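Local coordinates for SspB protein (Streptomyces clavuligerus, PDB 6JUF), which probably acts as a metal-dependent DNase in the SspABCD-SspE system, which senses DNA phosphorothioation and defends bacteria against phages, at residues D174-T177 with K178-P182; S141-L145 with A146-Q150. One frame throughout, in Å; residues are numbered along the deposited sequence.

In the fold
Following the chain from its N terminus, contact 2 comes first: residues 141-150 turn from strand 142-144 straight into helix 145-159. Contact 1 opens further on, where residues 174-182 cover the last turns of helix 166-180 and the two residues that leave it. Both are local and close no long loop, and they stand in series without nesting or crossing. They meet where the two successive helices pack, since Leu-145 of contact 2 lies against Asp-174 and Thr-177 of contact 1. The three-stranded antiparallel sheet is a second meeting place: contact 2 supplies its edge strand 142-144, while side chains of contact 1 rest on Met-208 in the opposite edge strand, 208-211.

Contact 1 of 2, residues D174-T177 with K178-P182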
loop_
_atom_site.group_PDB
_atom_site.type_symbol
_atom_site.label_atom_id
_atom_site.label_comp_id
_atom_site.label_asym_id
_atom_site.label_seq_id
_atom_site.Cartn_x
_atom_site.Cartn_y
_atom_site.Cartn_z
ATOM N N ASP B 174 16.892 5.215 10.280
ATOM C CA ASP B 174 16.740 4.774 8.872
ATOM C C ASP B 174 15.379 4.163 8.592
ATOM O O ASP B 174 14.725 4.493 7.588
ATOM C CB ASP B 174 17.810 3.749 8.485
ATOM C CG ASP B 174 19.155 4.391 8.247
ATOM O OD1 ASP B 174 19.210 5.623 8.054
ATOM O OD2 ASP B 174 20.172 3.688 8.257
ATOM N N CYS B 175 14.902 3.324 9.496
ATOM C CA CYS B 175 13.587 2.658 9.331
ATOM C C CYS B 175 12.444 3.651 9.425
ATOM O O CYS B 175 11.460 3.557 8.661
ATOM C CB CYS B 175 13.427 1.597 10.413
ATOM S SG CYS B 175 12.023 0.481 9.988
ATOM N N ILE B 176 12.538 4.603 10.360
ATOM C CA ILE B 176 11.486 5.660 10.513
ATOM C C ILE B 176 11.373 6.435 9.177
ATOM O O ILE B 176 10.282 6.670 8.689
ATOM C CB ILE B 176 11.880 6.630 11.655
ATOM C CG1 ILE B 176 11.650 5.977 13.013
ATOM C CG2 ILE B 176 11.051 7.923 11.555
ATOM C CD1 ILE B 176 12.338 6.623 14.220
ATOM N N THR B 177 12.510 6.766 8.558
ATOM C CA THR B 177 12.490 7.509 7.283
ATOM C C THR B 177 11.831 6.680 6.169
ATOM O O THR B 177 10.938 7.180 5.489
ATOM C CB THR B 177 13.928 7.845 6.852
ATOM O OG1 THR B 177 14.598 8.465 7.966
ATOM C CG2 THR B 177 13.947 8.830 5.701
ATOM N N LYS B 178 12.225 5.414 6.017
ATOM C CA LYS B 178 11.644 4.537 4.996
ATOM C C LYS B 178 10.137 4.326 5.203
ATOM O O LYS B 178 9.404 4.141 4.214
ATOM C CB LYS B 178 12.356 3.133 5.016
ATOM C CG LYS B 178 13.732 3.218 4.390
ATOM C CD LYS B 178 14.303 1.846 4.084
ATOM C CE LYS B 178 14.994 1.274 5.266
ATOM N NZ LYS B 178 15.424 -0.087 4.867
ATOM N N MET B 179 9.682 4.383 6.454
ATOM C CA MET B 179 8.284 4.106 6.779
ATOM C C MET B 179 7.405 5.306 6.376
ATOM O O MET B 179 6.244 5.130 5.961
ATOM C CB MET B 179 8.142 3.844 8.297
ATOM C CG MET B 179 6.672 3.686 8.772
ATOM S SD MET B 179 6.736 2.917 10.421
ATOM C CE MET B 179 4.987 2.947 10.768
ATOM N N TYR B 180 7.916 6.531 6.583
ATOM C CA TYR B 180 7.051 7.710 6.438
ATOM C C TYR B 180 7.276 8.645 5.238
ATOM O O TYR B 180 6.386 9.450 4.935
ATOM C CB TYR B 180 7.100 8.590 7.716
ATOM C CG TYR B 180 6.585 7.892 8.970
ATOM C CD1 TYR B 180 5.185 7.677 9.146
ATOM C CD2 TYR B 180 7.444 7.423 9.954
ATOM C CE1 TYR B 180 4.714 6.990 10.286
ATOM C CE2 TYR B 180 6.970 6.754 11.064
ATOM C CZ TYR B 180 5.617 6.550 11.250
ATOM O OH TYR B 180 5.180 5.912 12.383
ATOM N N VAL B 181 8.461 8.645 4.612
ATOM C CA VAL B 181 8.765 9.596 3.542
ATOM C C VAL B 181 8.420 8.989 2.161
ATOM O O VAL B 181 8.351 7.759 1.996
ATOM C CB VAL B 181 10.261 10.088 3.534
ATOM C CG1 VAL B 181 10.660 10.578 4.913
ATOM C CG2 VAL B 181 11.212 9.021 3.002
ATOM N N PRO B 182 8.157 9.862 1.170
ATOM C CA PRO B 182 7.837 9.319 -0.162
ATOM C C PRO B 182 8.956 8.466 -0.713
ATOM O O PRO B 182 10.140 8.742 -0.450
ATOM C CB PRO B 182 7.619 10.577 -1.035
ATOM C CG PRO B 182 7.241 11.665 -0.021
ATOM C CD PRO B 182 8.024 11.332 1.243
#
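Ile-176 and Tyr-180, one helical turn apart, show how the last turn of a helix can be held by backbone and side chains together. Methyl CG2 of Ile-176 stands anti to the backbone N, directed along the helix, and meets Tyr-180 at ring atom CD2, 4.0 Å away, the two side chains lying at a slant. That same CD2 comes within 3.2 Å of Ile-176 O. This carbonyl accepts from Tyr-180 N and, more weakly, from Met-179 N. Met-179 turns its CG over one face of the Tyr-180 ring, 3.8 Å above the plane near the centre, while Phe-135 meets the ring edge-to-face.

Thr-177 and Val-181 make the next pair. Their methyls, Thr-177 CG2 and Val-181 CG1, touch at 3.8 Å, and Val-181 CG2 lies 3.1 Å from Thr-177 O. Although Val-181 is the first residue to leave helical angles, its N still gives a good bond to Thr-177 O, 3.0 Å long with 161° at the hydrogen. Thr-177 OG1 turns back along the chain to Val-173 O.

The first part of the Lys-178 side chain lies alongside Asp-174 O, CG passing at 3.6 Å from this oxygen, which also accepts the Lys-178 N-H. The chain bends at chi3 (-86°), and NZ is hydrogen-bonded to Thr-19 O, well apart from the Asp-174 carboxylate. Thr-19 follows Glu-18, a magnesium ligand whose side chain is about 9 Å from that of Cys-175, although no metal is bound to this chain. The i to i+4 ladder running out at Val-181, with side chains stepping along it at the same spacing, is characteristic of the C-terminal turn of an alpha helix, here largely buried.

Contact 2 of 2, residues S141-L145 with A146-Q150; sequences SRFTL and ADLTQ
The Thr-144 N-H reaches Asp-147 OD2 at 3.1 Å with an almost straight bond, yet meets the carboxylate from above, 47° out of its plane. The return bond runs from Asp-147 N to Thr-144 OG1, 3.0 Å apart. For this the hydroxyl sits between the backbone N and the carbonyl carbon of its own residue (chi1 65°), which puts it within bonding distance of Asp-147 N in the first turn. Asp-147 folds its CG beside its own N, carrying the carboxylate back across the threonine side chain. The two reciprocal bonds define a capping box with Thr-144 as N-cap, here set at the junction where edge strand 142-144 turns through 97° into helix 145-159.

Beside the box, Phe-143 and Leu-148 run side by side and point the same way: ring atom CE1 of Phe-143 lies 3.8 Å from Leu-148 CD2, and CD1 is equally close to Leu-148 CB. From the adjoining strand 218-221 the Phe-221 ring meets this one, and Trp-219 also touches the Phe-143 side chain. At the start of the helix, Leu-145 O is gripped twice by Thr-149, one turn on, whose N at 2.9 Å and OG1 at 3.0 Å both donate to it from opposite faces of the carbonyl plane, while the Leu-145 side chain packs on Val-173 of helix 166-180.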
loop_
_atom_site.group_PDB
_atom_site.type_symbol
_atom_site.label_atom_id
_atom_site.label_comp_id
_atom_site.label_asym_id
_atom_site.label_seq_id
_atom_site.Cartn_x
_atom_site.Cartn_y
_atom_site.Cartn_z
ATOM N N SER B 141 11.452 19.555 14.866
ATOM C CA SER B 141 10.686 18.849 13.811
ATOM C C SER B 141 11.452 18.721 12.531
ATOM O O SER B 141 11.056 17.909 11.654
ATOM C CB SER B 141 9.343 19.549 13.520
ATOM O OG SER B 141 8.417 19.225 14.557
ATOM N N ARG B 142 12.517 19.503 12.367
ATOM C CA ARG B 142 13.396 19.402 11.203
ATOM C C ARG B 142 14.781 18.945 11.664
ATOM O O ARG B 142 15.309 19.420 12.651
ATOM C CB ARG B 142 13.440 20.744 10.450
ATOM C CG ARG B 142 14.399 20.700 9.289
ATOM C CD ARG B 142 14.887 22.068 8.930
ATOM N NE ARG B 142 14.347 22.457 7.649
ATOM C CZ ARG B 142 15.043 23.134 6.736
ATOM N NH1 ARG B 142 16.330 23.478 6.962
ATOM N NH2 ARG B 142 14.464 23.444 5.580
ATOM N N PHE B 143 15.369 17.975 10.936
ATOM C CA PHE B 143 16.584 17.371 11.448
ATOM C C PHE B 143 17.359 16.649 10.350
ATOM O O PHE B 143 16.775 16.129 9.379
ATOM C CB PHE B 143 16.228 16.352 12.534
ATOM C CG PHE B 143 15.105 15.431 12.138
ATOM C CD1 PHE B 143 15.376 14.226 11.488
ATOM C CD2 PHE B 143 13.777 15.778 12.385
ATOM C CE1 PHE B 143 14.330 13.363 11.126
ATOM C CE2 PHE B 143 12.741 14.944 12.025
ATOM C CZ PHE B 143 13.007 13.748 11.383
ATOM N N THR B 144 18.653 16.491 10.573
ATOM C CA THR B 144 19.379 15.456 9.831
ATOM C C THR B 144 19.173 14.127 10.569
ATOM O O THR B 144 18.785 14.092 11.749
ATOM C CB THR B 144 20.889 15.771 9.808
ATOM O OG1 THR B 144 21.443 15.717 11.142
ATOM C CG2 THR B 144 21.108 17.122 9.164
ATOM N N LEU B 145 19.429 13.030 9.870
ATOM C CA LEU B 145 19.358 11.718 10.513
ATOM C C LEU B 145 20.329 11.617 11.705
ATOM O O LEU B 145 20.000 11.017 12.745
ATOM C CB LEU B 145 19.505 10.570 9.460
ATOM C CG LEU B 145 18.390 10.647 8.382
ATOM C CD1 LEU B 145 18.394 9.445 7.444
ATOM C CD2 LEU B 145 16.968 10.864 8.959
ATOM N N ALA B 146 21.513 12.229 11.570
ATOM C CA ALA B 146 22.501 12.293 12.684
ATOM C C ALA B 146 21.906 13.009 13.896
ATOM O O ALA B 146 22.100 12.584 15.048
ATOM C CB ALA B 146 23.806 12.952 12.210
ATOM N N ASP B 147 21.207 14.133 13.643
ATOM C CA ASP B 147 20.561 14.898 14.729
ATOM C C ASP B 147 19.520 14.085 15.494
ATOM O O ASP B 147 19.549 14.025 16.751
ATOM C CB ASP B 147 19.819 16.163 14.253
ATOM C CG ASP B 147 20.752 17.237 13.684
ATOM O OD1 ASP B 147 21.973 17.309 14.016
ATOM O OD2 ASP B 147 20.176 17.999 12.866
ATOM N N LEU B 148 18.675 13.379 14.739
ATOM C CA LEU B 148 17.685 12.525 15.380
ATOM C C LEU B 148 18.309 11.366 16.151
ATOM O O LEU B 148 17.909 11.030 17.268
ATOM C CB LEU B 148 16.652 12.033 14.375
ATOM C CG LEU B 148 15.521 11.197 14.983
ATOM C CD1 LEU B 148 14.736 11.977 16.051
ATOM C CD2 LEU B 148 14.600 10.743 13.862
ATOM N N THR B 149 19.312 10.741 15.537
ATOM C CA THR B 149 20.047 9.715 16.251
ATOM C C THR B 149 20.582 10.238 17.609
ATOM O O THR B 149 20.427 9.574 18.647
ATOM C CB THR B 149 21.203 9.165 15.377
ATOM O OG1 THR B 149 20.623 8.499 14.244
ATOM C CG2 THR B 149 22.085 8.173 16.199
ATOM N N GLN B 150 21.178 11.436 17.597
ATOM C CA GLN B 150 21.773 11.969 18.853
ATOM C C GLN B 150 20.724 12.243 19.938
ATOM O O GLN B 150 20.945 11.967 21.138
ATOM C CB GLN B 150 22.666 13.191 18.561
ATOM C CG GLN B 150 23.978 12.750 17.914
ATOM C CD GLN B 150 24.714 11.653 18.706
ATOM O OE1 GLN B 150 25.040 10.560 18.164
ATOM N NE2 GLN B 150 25.009 11.944 19.990
#